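Local coordinates for tetracycline repressor protein class G (Acinetobacter baumannii, PDB 6RX9) that represses the tetracycline resistance gene by binding operator DNA and lowers its grip on that DNA when tetracycline binds, at residues A[67-72]-A[113-118]; A[134-139]-A[197-202]. All coordinates share one frame; numbering follows the deposited sequence. Where two conformers were deposited one is given.

Overall arrangement
Both contacts lie in the helical C-terminal, ligand-binding and dimerisation part of this TetR repressor, their centres 16 Å apart. They come in series along the chain: contact 1 joins the loop between helices 61-64 and 75-91 to helix 110-122, and contact 2 joins the next helix, 127-155, to the final helix, 185-202. L134 links them, its CD2 packing 3.9 Å from OE1 of Q116 and its CD1 against I117. Contact 1 is a surface contact, contact 2 a buried one; each reaches the second subunit. Contact 1 lies beside H64 and N82, which probably bind tetracycline, and contact 2 lies between the two helices that pair with the second subunit.

Contact 1: residues A[67-72]-A[113-118]; sequences SLPEEN and AETQIR
The loop that leaves helix 61-64, close to the probable tetracycline-binding residue H64, is fastened to helix 110-122 by the carboxamide of Q116 and the backbone carbonyl of S67. NE2 of Q116 donates to S67 O over 2.7 Å, with an almost straight N-H...O angle of 171°. The geometry is favourable on both sides: the donor lies in the carbonyl plane on a lone pair of S67 O, and the acceptor lies in the plane of the amide. Q116 sets out beside its own backbone N, with chi1 at -73°, and then runs extended, which carries its amide across to the loop; CG also lies 3.3 Å from S67 O. The S67 hydroxyl turns back instead to H64 O, so the serine is held at both its side chain and its carbonyl. Further along, the contact becomes apolar. CD2 of L68 meets the methyl CG2 of T115 at 3.9 Å, and CD of P69 approaches the same methyl at 4.3 Å, while OG1 of T115 bonds to G111 O within the helix. P69 and Q116 also rest on F78 of helix 75-91. One straight bond and a little aliphatic packing thus join the loop to helix 110-122; the in-plane bond sets the direction of the Q116 amide, and the side chain lies about 4 Å from that of N82, another residue that probably binds tetracycline.

Contact 2: residues A[134-139]-A[197-202]; sequences LRAVSH and AGFERL
The carbonyl oxygen of A197 is gripped side-on by two nitrogens of R201, NE at 2.7 Å from A197 O and NH2 at 2.8 Å. Both donors approach from the same face of the carbonyl, tilted from its plane, whereas the oxygen lies almost in the plane of the guanidinium. This reach back along the final turn goes with a nearly eclipsed chi1 of -2°. NH2 of R201 also pairs with OE2 of E200 at 3.2 Å, and the other carboxylate oxygen, OE1, forms a salt bridge with R76 of helix 75-91. Helices 127-155 and 185-202 join their counterparts from the second subunit in the four-helix bundle of the TetR dimer, and within one chain F199 bridges them. Its ring presents an edge to helix 127-155: CG2 of V137 lies in the ring plane, 3.8 Å from CE2 of F199, and CB of A136 sits near that plane, 4.2 Å from CZ of F199. V137 places CG1 anti to its backbone N (chi1 169°), leaving CG2 beside that N to meet the phenyl edge. The other side chains touching F199 include W75 of helix 75-91 and S194 of the second subunit.

Contact 1: residues A[67-72]-A[113-118]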
ATOM      1  N   SER A  67       0.456   0.512  20.438  1.00 48.31           N
ATOM      2  CA  SER A  67       1.830   0.849  19.979  1.00 47.44           C
ATOM      3  C   SER A  67       2.883   0.310  20.959  1.00 47.79           C
ATOM      4  O   SER A  67       4.014   0.049  20.509  1.00 47.90           O
ATOM      5  CB  SER A  67       1.981   2.338  19.778  1.00 47.49           C
ATOM      6  OG  SER A  67       1.812   3.037  21.001  1.00 48.57           O
ATOM      7  N   LEU A  68       2.533   0.150  22.241  1.00 48.35           N
ATOM      8  CA  LEU A  68       3.479  -0.248  23.322  1.00 49.60           C
ATOM      9  C   LEU A  68       3.228  -1.699  23.730  1.00 49.42           C
ATOM     10  O   LEU A  68       2.092  -2.082  24.002  1.00 48.95           O
ATOM     11  CB  LEU A  68       3.306   0.700  24.514  1.00 51.41           C
ATOM     12  CG  LEU A  68       3.694   2.157  24.261  1.00 51.69           C
ATOM     13  CD1 LEU A  68       3.465   3.002  25.505  1.00 53.45           C
ATOM     14  CD2 LEU A  68       5.141   2.269  23.799  1.00 51.98           C
ATOM     15  N   PRO A  69       4.280  -2.551  23.788  1.00 49.25           N
ATOM     16  CA  PRO A  69       4.144  -3.916  24.298  1.00 49.35           C
ATOM     17  C   PRO A  69       3.562  -3.948  25.719  1.00 50.37           C
ATOM     18  O   PRO A  69       3.988  -3.160  26.548  1.00 50.40           O
ATOM     19  CB  PRO A  69       5.579  -4.465  24.303  1.00 50.09           C
ATOM     20  CG  PRO A  69       6.306  -3.622  23.277  1.00 49.61           C
ATOM     21  CD  PRO A  69       5.654  -2.258  23.349  1.00 49.34           C
ATOM     22  N   GLU A  70       2.609  -4.853  25.955  1.00 50.33           N
ATOM     23  CA  GLU A  70       1.974  -5.083  27.279  1.00 52.37           C
ATOM     24  C   GLU A  70       2.768  -6.166  28.020  1.00 51.80           C
ATOM     25  O   GLU A  70       3.352  -7.040  27.347  1.00 50.41           O
ATOM     26  CB  GLU A  70       0.503  -5.461  27.095  1.00 53.70           C
ATOM     27  CG  GLU A  70      -0.306  -4.373  26.408  1.00 54.24           C
ATOM     28  CD  GLU A  70      -1.773  -4.698  26.179  1.00 55.60           C
ATOM     29  OE1 GLU A  70      -2.139  -5.889  26.273  1.00 57.51           O
ATOM     30  OE2 GLU A  70      -2.546  -3.756  25.904  1.00 57.16           O
ATOM     31  N   GLU A  71       2.809  -6.094  29.352  1.00 52.45           N
ATOM     32  CA  GLU A  71       3.550  -7.068  30.197  1.00 53.28           C
ATOM     33  C   GLU A  71       2.945  -8.463  29.982  1.00 52.44           C
ATOM     34  O   GLU A  71       1.716  -8.559  29.811  1.00 51.33           O
ATOM     35  CB  GLU A  71       3.551  -6.638  31.668  1.00 55.58           C
ATOM     36  CG  GLU A  71       2.179  -6.582  32.321  1.00 56.43           C
ATOM     37  CD  GLU A  71       2.182  -6.035  33.742  1.00 58.74           C
ATOM     38  OE1 GLU A  71       3.224  -6.150  34.422  1.00 59.64           O
ATOM     39  OE2 GLU A  71       1.146  -5.484  34.164  1.00 59.33           O
ATOM     40  N   ASN A  72       3.797  -9.492  29.939  1.00 52.72           N
ATOM     41  CA  ASN A  72       3.401 -10.925  29.860  1.00 53.34           C
ATOM     42  C   ASN A  72       2.794 -11.243  28.483  1.00 52.12           C
ATOM     43  O   ASN A  72       2.126 -12.291  28.374  1.00 52.67           O
ATOM     44  CB  ASN A  72       2.442 -11.306  30.994  1.00 54.74           C
ATOM     45  CG  ASN A  72       2.990 -10.978  32.367  1.00 56.80           C
ATOM     46  OD1 ASN A  72       4.181 -11.139  32.618  1.00 57.11           O
ATOM     47  ND2 ASN A  72       2.130 -10.521  33.264  1.00 57.94           N
ATOM     48  N   ALA A 113       9.150   4.154  18.952  1.00 49.92           N
ATOM     49  CA  ALA A 113       9.990   3.365  18.018  1.00 48.86           C
ATOM     50  C   ALA A 113      11.027   2.561  18.808  1.00 49.21           C
ATOM     51  O   ALA A 113      11.092   1.332  18.616  1.00 48.34           O
ATOM     52  CB  ALA A 113      10.651   4.277  17.013  1.00 49.27           C
ATOM     53  N   GLU A 114      11.796   3.233  19.672  1.00 49.86           N
ATOM     54  CA  GLU A 114      12.897   2.618  20.463  1.00 50.79           C
ATOM     55  C   GLU A 114      12.326   1.535  21.387  1.00 49.71           C
ATOM     56  O   GLU A 114      12.919   0.443  21.433  1.00 49.61           O
ATOM     57  CB  GLU A 114      13.662   3.675  21.260  1.00 53.03           C
ATOM     58  CG  GLU A 114      14.811   3.093  22.065  1.00 55.28           C
ATOM     59  CD  GLU A 114      15.984   4.025  22.316  1.00 57.46           C
ATOM     60  OE1 GLU A 114      16.000   5.132  21.744  1.00 57.66           O
ATOM     61  OE2 GLU A 114      16.886   3.634  23.083  1.00 59.76           O
ATOM     62  N   THR A 115      11.219   1.825  22.081  1.00 48.31           N
ATOM     63  CA  THR A 115      10.514   0.867  22.978  1.00 47.79           C
ATOM     64  C   THR A 115      10.147  -0.395  22.181  1.00 45.42           C
ATOM     65  O   THR A 115      10.440  -1.504  22.672  1.00 45.49           O
ATOM     66  CB  THR A 115       9.272   1.495  23.626  1.00 47.54           C
ATOM     67  OG1 THR A 115       9.662   2.694  24.297  1.00 48.82           O
ATOM     68  CG2 THR A 115       8.599   0.567  24.615  1.00 48.22           C
ATOM     69  N   GLN A 116       9.545  -0.226  20.999  1.00 43.13           N
ATOM     70  CA  GLN A 116       9.124  -1.340  20.103  1.00 41.83           C
ATOM     71  C   GLN A 116      10.353  -2.158  19.686  1.00 41.66           C
ATOM     72  O   GLN A 116      10.311  -3.399  19.825  1.00 40.95           O
ATOM     73  CB  GLN A 116       8.391  -0.812  18.867  1.00 41.07           C
ATOM     74  CG  GLN A 116       6.987  -0.296  19.153  1.00 41.11           C
ATOM     75  CD  GLN A 116       6.248   0.085  17.892  1.00 40.48           C
ATOM     76  OE1 GLN A 116       6.828   0.172  16.812  1.00 41.19           O
ATOM     77  NE2 GLN A 116       4.950   0.311  18.016  1.00 40.03           N
ATOM     78  N   ILE A 117      11.404  -1.489  19.199  1.00 41.79           N
ATOM     79  CA  ILE A 117      12.650  -2.135  18.682  1.00 42.35           C
ATOM     80  C   ILE A 117      13.340  -2.892  19.827  1.00 44.09           C
ATOM     81  O   ILE A 117      13.695  -4.069  19.621  1.00 43.97           O
ATOM     82  CB  ILE A 117      13.582  -1.096  18.021  1.00 42.85           C
ATOM     83  CG1 ILE A 117      12.961  -0.508  16.751  1.00 41.40           C
ATOM     84  CG2 ILE A 117      14.956  -1.695  17.746  1.00 43.90           C
ATOM     85  CD1 ILE A 117      13.592   0.787  16.295  1.00 42.22           C
ATOM     86  N   ARG A 118      13.519  -2.245  20.983  1.00 45.56           N
ATOM     87  CA  ARG A 118      14.211  -2.834  22.164  1.00 47.79           C
ATOM     88  C   ARG A 118      13.443  -4.073  22.651  1.00 46.94           C
ATOM     89  O   ARG A 118      14.105  -5.048  23.054  1.00 47.86           O
ATOM     90  CB  ARG A 118      14.385  -1.793  23.276  1.00 49.96           C
ATOM     91  CG  ARG A 118      15.551  -0.838  23.056  1.00 51.72           C
ATOM     92  CD  ARG A 118      15.910  -0.087  24.321  1.00 54.34           C
ATOM     93  NE  ARG A 118      16.910   0.957  24.124  1.00 55.94           N
ATOM     94  CZ  ARG A 118      18.228   0.766  24.076  1.00 57.91           C
ATOM     95  NH1 ARG A 118      18.746  -0.447  24.187  1.00 58.60           N
ATOM     96  NH2 ARG A 118      19.034   1.801  23.908  1.00 59.37           N
TER

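Contact 2: residues A[134-139]-A[197-202]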
ATOM      1  N   LEU A 134       8.826  -4.649  11.697  1.00 32.66           N
ATOM      2  CA  LEU A 134       7.818  -3.600  12.014  1.00 32.38           C
ATOM      3  C   LEU A 134       7.362  -2.923  10.715  1.00 32.03           C
ATOM      4  O   LEU A 134       6.141  -2.754  10.534  1.00 31.35           O
ATOM      5  CB  LEU A 134       8.421  -2.593  12.998  1.00 33.23           C
ATOM      6  CG  LEU A 134       8.619  -3.113  14.422  1.00 34.12           C
ATOM      7  CD1 LEU A 134       9.516  -2.184  15.221  1.00 35.37           C
ATOM      8  CD2 LEU A 134       7.285  -3.297  15.127  1.00 33.91           C
ATOM      9  N   ARG A 135       8.306  -2.583   9.833  1.00 32.77           N
ATOM     10  CA  ARG A 135       8.030  -1.878   8.552  1.00 32.92           C
ATOM     11  C   ARG A 135       7.264  -2.816   7.610  1.00 31.47           C
ATOM     12  O   ARG A 135       6.290  -2.349   6.989  1.00 30.23           O
ATOM     13  CB  ARG A 135       9.332  -1.341   7.950  1.00 35.12           C
ATOM     14  CG  ARG A 135       9.844  -0.096   8.662  1.00 37.24           C
ATOM     15  CD  ARG A 135      11.138   0.466   8.103  1.00 39.77           C
ATOM     16  NE  ARG A 135      11.627   1.579   8.913  1.00 42.09           N
ATOM     17  CZ  ARG A 135      12.792   2.200   8.741  1.00 44.34           C
ATOM     18  NH1 ARG A 135      13.617   1.829   7.775  1.00 45.53           N
ATOM     19  NH2 ARG A 135      13.133   3.196   9.544  1.00 45.73           N
ATOM     20  N   ALA A 136       7.669  -4.087   7.527  1.00 30.95           N
ATOM     21  CA  ALA A 136       7.048  -5.117   6.658  1.00 30.60           C
ATOM     22  C   ALA A 136       5.566  -5.289   7.018  1.00 29.89           C
ATOM     23  O   ALA A 136       4.738  -5.359   6.089  1.00 28.97           O
ATOM     24  CB  ALA A 136       7.797  -6.418   6.769  1.00 31.10           C
ATOM     25  N   VAL A 137       5.244  -5.351   8.313  1.00 29.85           N
ATOM     26  CA  VAL A 137       3.840  -5.463   8.812  1.00 29.94           C
ATOM     27  C   VAL A 137       3.039  -4.254   8.302  1.00 29.29           C
ATOM     28  O   VAL A 137       1.940  -4.456   7.746  1.00 28.39           O
ATOM     29  CB  VAL A 137       3.786  -5.598  10.348  1.00 31.20           C
ATOM     30  CG1 VAL A 137       2.373  -5.432  10.887  1.00 31.60           C
ATOM     31  CG2 VAL A 137       4.375  -6.925  10.808  1.00 32.11           C
ATOM     32  N   SER A 138       3.577  -3.042   8.471  0.50 29.37           N
ATOM     33  CA  SER A 138       2.940  -1.768   8.038  0.50 28.91           C
ATOM     34  C   SER A 138       2.699  -1.787   6.523  0.50 28.51           C
ATOM     35  O   SER A 138       1.595  -1.396   6.103  0.50 28.16           O
ATOM     36  CB  SER A 138       3.761  -0.574   8.447  0.50 29.34           C
ATOM     37  OG  SER A 138       3.641  -0.337   9.842  0.50 29.64           O
ATOM     38  N   HIS A 139       3.690  -2.231   5.742  1.00 28.76           N
ATOM     39  CA  HIS A 139       3.605  -2.325   4.257  1.00 29.00           C
ATOM     40  C   HIS A 139       2.421  -3.219   3.868  1.00 28.58           C
ATOM     41  O   HIS A 139       1.610  -2.796   3.014  1.00 27.93           O
ATOM     42  CB  HIS A 139       4.912  -2.848   3.641  1.00 29.77           C
ATOM     43  CG  HIS A 139       6.111  -1.991   3.882  1.00 30.57           C
ATOM     44  ND1 HIS A 139       6.019  -0.657   4.238  1.00 31.24           N
ATOM     45  CD2 HIS A 139       7.429  -2.267   3.788  1.00 31.45           C
ATOM     46  CE1 HIS A 139       7.229  -0.155   4.374  1.00 31.63           C
ATOM     47  NE2 HIS A 139       8.112  -1.122   4.098  1.00 32.41           N
ATOM     48  N   ALA A 197       4.611 -15.804  11.275  1.00 35.42           N
ATOM     49  CA  ALA A 197       5.170 -17.179  11.275  1.00 36.39           C
ATOM     50  C   ALA A 197       6.559 -17.172  10.622  1.00 36.68           C
ATOM     51  O   ALA A 197       7.457 -17.869  11.132  1.00 37.38           O
ATOM     52  CB  ALA A 197       4.236 -18.130  10.567  1.00 36.41           C
ATOM     53  N   GLY A 198       6.724 -16.411   9.534  1.00 35.71           N
ATOM     54  CA  GLY A 198       7.996 -16.256   8.803  1.00 36.31           C
ATOM     55  C   GLY A 198       9.069 -15.569   9.631  1.00 37.10           C
ATOM     56  O   GLY A 198      10.243 -15.963   9.506  1.00 37.56           O
ATOM     57  N   PHE A 199       8.699 -14.567  10.435  1.00 37.39           N
ATOM     58  CA  PHE A 199       9.634 -13.826  11.323  1.00 39.16           C
ATOM     59  C   PHE A 199      10.303 -14.798  12.301  1.00 41.54           C
ATOM     60  O   PHE A 199      11.513 -14.640  12.544  1.00 42.49           O
ATOM     61  CB  PHE A 199       8.924 -12.707  12.089  1.00 38.16           C
ATOM     62  CG  PHE A 199       8.416 -11.560  11.249  1.00 36.87           C
ATOM     63  CD1 PHE A 199       9.037 -11.203  10.060  1.00 36.64           C
ATOM     64  CD2 PHE A 199       7.328 -10.813  11.674  1.00 36.08           C
ATOM     65  CE1 PHE A 199       8.564 -10.139   9.308  1.00 35.78           C
ATOM     66  CE2 PHE A 199       6.860  -9.748  10.920  1.00 35.49           C
ATOM     67  CZ  PHE A 199       7.479  -9.414   9.739  1.00 35.11           C
ATOM     68  N   GLU A 200       9.549 -15.775  12.817  1.00 44.16           N
ATOM     69  CA  GLU A 200      10.015 -16.755  13.841  1.00 47.39           C
ATOM     70  C   GLU A 200      11.395 -17.308  13.460  1.00 49.20           C
ATOM     71  O   GLU A 200      12.270 -17.353  14.347  1.00 50.13           O
ATOM     72  CB  GLU A 200       9.028 -17.914  14.000  1.00 48.84           C
ATOM     73  CG  GLU A 200       7.636 -17.490  14.435  1.00 49.69           C
ATOM     74  CD  GLU A 200       6.885 -18.510  15.274  1.00 51.92           C
ATOM     75  OE1 GLU A 200       7.406 -18.889  16.345  1.00 54.11           O
ATOM     76  OE2 GLU A 200       5.777 -18.915  14.864  1.00 53.14           O
ATOM     77  N   ARG A 201      11.585 -17.688  12.189  1.00 50.22           N
ATOM     78  CA  ARG A 201      12.811 -18.376  11.690  1.00 52.25           C
ATOM     79  C   ARG A 201      13.876 -17.345  11.288  1.00 52.11           C
ATOM     80  O   ARG A 201      15.069 -17.674  11.410  1.00 53.50           O
ATOM     81  CB  ARG A 201      12.539 -19.303  10.493  1.00 53.63           C
ATOM     82  CG  ARG A 201      11.089 -19.416  10.035  1.00 53.86           C
ATOM     83  CD  ARG A 201      10.318 -20.494  10.776  1.00 55.45           C
ATOM     84  NE  ARG A 201       8.980 -20.083  11.187  1.00 55.92           N
ATOM     85  CZ  ARG A 201       8.140 -20.833  11.900  1.00 56.99           C
ATOM     86  NH1 ARG A 201       8.486 -22.052  12.284  1.00 58.23           N
ATOM     87  NH2 ARG A 201       6.950 -20.359  12.231  1.00 56.66           N
ATOM     88  N   LEU A 202      13.474 -16.158  10.816  1.00 50.34           N
ATOM     89  CA  LEU A 202      14.398 -15.146  10.228  1.00 50.63           C
ATOM     90  C   LEU A 202      14.709 -14.025  11.232  1.00 51.10           C
ATOM     91  O   LEU A 202      15.348 -13.048  10.811  1.00 50.22           O
ATOM     92  CB  LEU A 202      13.769 -14.579   8.950  1.00 49.48           C
ATOM     93  CG  LEU A 202      13.369 -15.607   7.891  1.00 49.32           C
ATOM     94  CD1 LEU A 202      12.954 -14.914   6.601  1.00 48.63           C
ATOM     95  CD2 LEU A 202      14.498 -16.592   7.623  1.00 50.68           C
TER